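Local structure of OLD nuclease (Thermus scotoductus, 6P74) at residues R382-Q387 with E498-V503; L414-C419 with A465-E470. The protein degrades linear or supercoiled double-stranded DNA in the 5' to 3' direction, nicks and linearises circular DNA, and has DNA-stimulated ATPase activity. One frame throughout, in Å; residues are numbered along the deposited sequence.

Both contacts lie in the C-terminal Toprim domain, far along the chain from the N-terminal P-loop of the ATPase part. Following the chain, helix 379-391 comes first, after strand 372-376; helix 409-422 comes next and is met by the end of helix 443-467, which closes contact 2 around strand 426-431. Beyond strand 472-475 the chain runs through helix 479-483 to helix 493-501, which returns to helix 379-391 and closes contact 1. Contact 2 is nested inside the loop of contact 1. Their centres are about 25 Å apart and they do not touch; contact 1 ties helix 493-501 to helix 379-391, which packs on strand 401-405, and contact 2 joins helices 409-422 and 443-467 over strand 426-431.

Contact 1. Residues R382-Q387 with E498-V503; sequences RVAALQ and EILKTV
Leu500 and Gln387 mark the place where helix 379-391 meets the C-terminal part of helix 493-501, their CA atoms 7.5 Å apart. Residues 382-387 are helical throughout; on the other side Glu498 to Leu500 are helical and Val503 is in loop. Leu500 carries most of the apolar contact. Its CG stands anti to its own carbonyl carbon (chi1 -75°), and the extended side chain brings the CD1 branch onto the turn that holds Ala384, with CD1 3.9 Å from Ala384 CB. Leu500 CD1 is also 3.7 Å from Ala384 O, so the methyl rests on backbone as well as side chain. Gln387 lies against the same leucine, the two side chains running antiparallel alongside each other, with Gln387 CG 4.0 Å from Leu500 CD1. A bend at chi2 (64°) turns the glutamine amide away from this methyl and over to Lys501, which it crosses at about a right angle. There NE2 sits 3.8 Å from Lys501 CG, touching the aliphatic part of the lysine; its polar partner is OE1 of Gln391, one helical turn on. Gln391 also gives a hydrogen bond from NE2 to the carbonyl O of Leu500, so one glutamine steadies the neighbouring amide and grips the second segment. Nearby, Thr502 OG1 donates to Ile499 O at 2.7 Å, a carbonyl that also accepts from Thr502 N. Leu483 packs on Leu500, and Leu479 and Ile496 on Ala384. The helix-to-helix contact lies near the metal site of the Toprim domain: the Ala384 side chain is about 6 Å from that of Asp381, an inferred metal ligand, and about 10 Å from the bound samarium.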
loop_
_atom_site.group_PDB
_atom_site.type_symbol
_atom_site.label_atom_id
_atom_site.label_comp_id
_atom_site.label_asym_id
_atom_site.label_seq_id
_atom_site.Cartn_x
_atom_site.Cartn_y
_atom_site.Cartn_z
ATOM N N ARG A 382 26.874 27.373 19.234
ATOM C CA ARG A 382 26.602 26.584 18.039
ATOM C C ARG A 382 27.623 26.888 16.947
ATOM O O ARG A 382 28.214 25.971 16.365
ATOM C CB ARG A 382 25.184 26.858 17.548
ATOM C CG ARG A 382 24.754 25.956 16.425
ATOM C CD ARG A 382 23.244 25.876 16.348
ATOM N NE ARG A 382 22.869 24.867 15.377
ATOM C CZ ARG A 382 22.790 25.079 14.072
ATOM N NH1 ARG A 382 23.042 26.280 13.568
ATOM N NH2 ARG A 382 22.471 24.078 13.273
ATOM N N VAL A 383 27.851 28.177 16.669
ATOM C CA VAL A 383 28.854 28.566 15.678
ATOM C C VAL A 383 30.186 27.898 15.980
ATOM O O VAL A 383 30.843 27.355 15.089
ATOM C CB VAL A 383 29.010 30.095 15.625
ATOM C CG1 VAL A 383 30.175 30.474 14.707
ATOM C CG2 VAL A 383 27.720 30.750 15.158
ATOM N N ALA A 384 30.614 27.952 17.240
ATOM C CA ALA A 384 31.898 27.368 17.603
ATOM C C ALA A 384 31.870 25.852 17.458
ATOM O O ALA A 384 32.804 25.260 16.900
ATOM C CB ALA A 384 32.276 27.771 19.030
ATOM N N ALA A 385 30.793 25.210 17.926
ATOM C CA ALA A 385 30.636 23.774 17.728
ATOM C C ALA A 385 30.790 23.391 16.251
ATOM O O ALA A 385 31.615 22.533 15.897
ATOM C CB ALA A 385 29.282 23.320 18.284
ATOM N N LEU A 386 30.027 24.039 15.367
ATOM C CA LEU A 386 30.039 23.648 13.956
ATOM C C LEU A 386 31.394 23.893 13.309
ATOM O O LEU A 386 31.807 23.129 12.430
ATOM C CB LEU A 386 28.932 24.377 13.180
ATOM C CG LEU A 386 27.489 23.987 13.535
ATOM C CD1 LEU A 386 26.478 24.908 12.858
ATOM C CD2 LEU A 386 27.191 22.541 13.150
ATOM N N GLN A 387 32.108 24.935 13.724
ATOM C CA GLN A 387 33.453 25.119 13.204
ATOM C C GLN A 387 34.385 24.014 13.712
ATOM O O GLN A 387 35.241 23.527 12.967
ATOM C CB GLN A 387 33.971 26.514 13.572
ATOM C CG GLN A 387 35.434 26.731 13.262
ATOM C CD GLN A 387 35.712 26.665 11.766
ATOM O OE1 GLN A 387 34.854 27.019 10.956
ATOM N NE2 GLN A 387 36.908 26.195 11.392
ATOM N N GLU A 498 38.272 32.308 13.092
ATOM C CA GLU A 498 39.702 32.505 12.951
ATOM C C GLU A 498 40.442 32.174 14.241
ATOM O O GLU A 498 41.560 31.644 14.187
ATOM C CB GLU A 498 40.025 33.913 12.444
ATOM C CG GLU A 498 39.553 35.105 13.236
ATOM C CD GLU A 498 39.805 36.409 12.462
ATOM O OE1 GLU A 498 39.422 36.474 11.267
ATOM O OE2 GLU A 498 40.406 37.357 13.030
ATOM N N ILE A 499 39.839 32.420 15.404
ATOM C CA ILE A 499 40.453 31.928 16.637
ATOM C C ILE A 499 40.567 30.410 16.598
ATOM O O ILE A 499 41.654 29.849 16.776
ATOM C CB ILE A 499 39.665 32.398 17.871
ATOM C CG1 ILE A 499 39.899 33.897 18.100
ATOM C CG2 ILE A 499 40.076 31.603 19.080
ATOM C CD1 ILE A 499 38.897 34.523 19.075
ATOM N N LEU A 500 39.447 29.723 16.344
ATOM C CA LEU A 500 39.452 28.264 16.391
ATOM C C LEU A 500 40.367 27.661 15.341
ATOM O O LEU A 500 40.889 26.556 15.528
ATOM C CB LEU A 500 38.039 27.733 16.210
ATOM C CG LEU A 500 37.192 27.924 17.448
ATOM C CD1 LEU A 500 35.738 27.575 17.157
ATOM C CD2 LEU A 500 37.782 27.084 18.560
ATOM N N LYS A 501 40.557 28.351 14.222
ATOM C CA LYS A 501 41.456 27.827 13.206
ATOM C C LYS A 501 42.911 27.771 13.676
ATOM O O LYS A 501 43.703 27.035 13.077
ATOM C CB LYS A 501 41.330 28.654 11.914
ATOM C CG LYS A 501 40.052 28.382 11.100
ATOM C CD LYS A 501 40.019 29.196 9.805
ATOM C CE LYS A 501 38.678 29.049 9.097
ATOM N NZ LYS A 501 38.572 29.910 7.876
ATOM N N THR A 502 43.289 28.509 14.727
ATOM C CA THR A 502 44.666 28.425 15.224
ATOM C C THR A 502 44.849 27.341 16.283
ATOM O O THR A 502 45.983 27.104 16.712
ATOM C CB THR A 502 45.136 29.765 15.816
ATOM O OG1 THR A 502 44.377 30.046 17.004
ATOM C CG2 THR A 502 44.959 30.903 14.821
ATOM N N VAL A 503 43.745 26.706 16.688
ATOM C CA VAL A 503 43.783 25.626 17.718
ATOM C C VAL A 503 44.149 24.303 17.034
ATOM O O VAL A 503 43.932 24.191 15.811
ATOM C CB VAL A 503 42.443 25.516 18.471
ATOM C CG1 VAL A 503 42.464 24.398 19.502
ATOM C CG2 VAL A 503 42.049 26.835 19.117
#

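Contact 2. Residues L414-C419 with A465-E470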
loop_
_atom_site.group_PDB
_atom_site.type_symbol
_atom_site.label_atom_id
_atom_site.label_comp_id
_atom_site.label_asym_id
_atom_site.label_seq_id
_atom_site.Cartn_x
_atom_site.Cartn_y
_atom_site.Cartn_z
ATOM N N LEU A 414 15.417 21.707 29.628
ATOM C CA LEU A 414 14.191 21.304 28.954
ATOM C C LEU A 414 14.485 20.257 27.892
ATOM O O LEU A 414 13.871 19.189 27.877
ATOM C CB LEU A 414 13.494 22.523 28.353
ATOM C CG LEU A 414 12.150 22.308 27.659
ATOM C CD1 LEU A 414 11.212 21.478 28.545
ATOM C CD2 LEU A 414 11.535 23.659 27.406
ATOM N N ILE A 415 15.454 20.533 27.014
ATOM C CA ILE A 415 15.729 19.630 25.902
ATOM C C ILE A 415 16.311 18.322 26.413
ATOM O O ILE A 415 16.036 17.249 25.861
ATOM C CB ILE A 415 16.675 20.286 24.872
ATOM C CG1 ILE A 415 16.121 21.610 24.366
ATOM C CG2 ILE A 415 16.934 19.337 23.701
ATOM C CD1 ILE A 415 14.726 21.518 23.867
ATOM N N VAL A 416 17.162 18.391 27.447
ATOM C CA VAL A 416 17.654 17.172 28.085
ATOM C C VAL A 416 16.488 16.302 28.558
ATOM O O VAL A 416 16.455 15.090 28.314
ATOM C CB VAL A 416 18.604 17.511 29.242
ATOM C CG1 VAL A 416 18.656 16.340 30.234
ATOM C CG2 VAL A 416 19.989 17.785 28.708
ATOM N N GLY A 417 15.508 16.911 29.235
ATOM C CA GLY A 417 14.385 16.138 29.756
ATOM C C GLY A 417 13.577 15.457 28.664
ATOM O O GLY A 417 13.146 14.316 28.816
ATOM N N VAL A 418 13.399 16.135 27.535
ATOM C CA VAL A 418 12.731 15.525 26.393
ATOM C C VAL A 418 13.593 14.416 25.798
ATOM O O VAL A 418 13.119 13.296 25.579
ATOM C CB VAL A 418 12.378 16.603 25.352
ATOM C CG1 VAL A 418 11.891 15.967 24.076
ATOM C CG2 VAL A 418 11.322 17.532 25.924
ATOM N N CYS A 419 14.880 14.698 25.545
ATOM C CA CYS A 419 15.763 13.655 25.020
ATOM C C CYS A 419 15.822 12.446 25.950
ATOM O O CYS A 419 15.785 11.294 25.496
ATOM C CB CYS A 419 17.179 14.196 24.803
ATOM S SG CYS A 419 17.320 15.377 23.486
ATOM N N ALA A 465 22.136 16.774 37.178
ATOM C CA ALA A 465 21.168 15.825 37.711
ATOM C C ALA A 465 20.305 15.228 36.604
ATOM O O ALA A 465 20.051 14.020 36.597
ATOM C CB ALA A 465 20.287 16.507 38.765
ATOM N N CYS A 466 19.843 16.040 35.654
ATOM C CA CYS A 466 18.985 15.418 34.655
ATOM C C CYS A 466 19.801 14.720 33.569
ATOM O O CYS A 466 19.438 13.619 33.150
ATOM C CB CYS A 466 18.014 16.429 34.059
ATOM S SG CYS A 466 18.752 17.984 33.450
ATOM N N ALA A 467 20.917 15.305 33.122
ATOM C CA ALA A 467 21.652 14.672 32.028
ATOM C C ALA A 467 22.476 13.476 32.487
ATOM O O ALA A 467 22.664 12.528 31.710
ATOM C CB ALA A 467 22.549 15.699 31.329
ATOM N N GLY A 468 22.948 13.467 33.733
ATOM C CA GLY A 468 23.997 12.540 34.130
ATOM C C GLY A 468 25.309 13.284 33.887
ATOM O O GLY A 468 25.377 14.164 33.009
ATOM N N ALA A 469 26.358 12.940 34.652
ATOM C CA ALA A 469 27.586 13.716 34.605
ATOM C C ALA A 469 28.357 13.205 33.401
ATOM O O ALA A 469 29.076 13.978 32.762
ATOM C CB ALA A 469 28.427 13.582 35.876
ATOM N N GLU A 470 28.211 11.919 33.070
ATOM C CA GLU A 470 28.948 11.335 31.964
ATOM C C GLU A 470 28.550 11.914 30.617
ATOM O O GLU A 470 29.249 11.669 29.626
ATOM C CB GLU A 470 28.780 9.807 31.971
ATOM C CG GLU A 470 27.441 9.282 31.462
ATOM C CD GLU A 470 26.294 9.454 32.449
ATOM O OE1 GLU A 470 26.527 9.850 33.610
ATOM O OE2 GLU A 470 25.137 9.190 32.046
#
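Val416 meets the end of helix 443-467 at Cys466 and Ala467; its CA lies 6.1 Å from that of Ala467, a close approach consistent with the small side chains there. Going along helix 409-422, Leu414 comes first and faces away, toward Val350 and Arg351 of helix 341-355, and Ile415 turns to Leu375 of the sheet and to Val317. Val416 then supplies the whole side-chain contact through one branch: with CG1 anti to the backbone N (chi1 157°), this methyl reaches across to touch Cys466 SG at 3.6 Å and Ala467 CB at 4.1 Å. It also comes within 3.8 Å of Ala467 N, so it is seated against the backbone between the two side chains. The thiol is turned to meet it, since chi1 of 51° places SG between the backbone N and the carbonyl carbon of Cys466. Farther along, Val418 packs on Leu347 and Val317, while Cys419 lies against Phe426 of strand 426-431, which also touches Val416 and Ala467. Just beyond the contact Gly468 takes a positive phi (91°) and ends the second helix. Between the two segments themselves the chemistry is apolar: a valine methyl, a thiol and an alanine methyl meet by van der Waals contact, which implies that the fit depends on shape and burial, while Lys420 NZ, from the same helix as Val416, bonds the carbonyl O of Cys466.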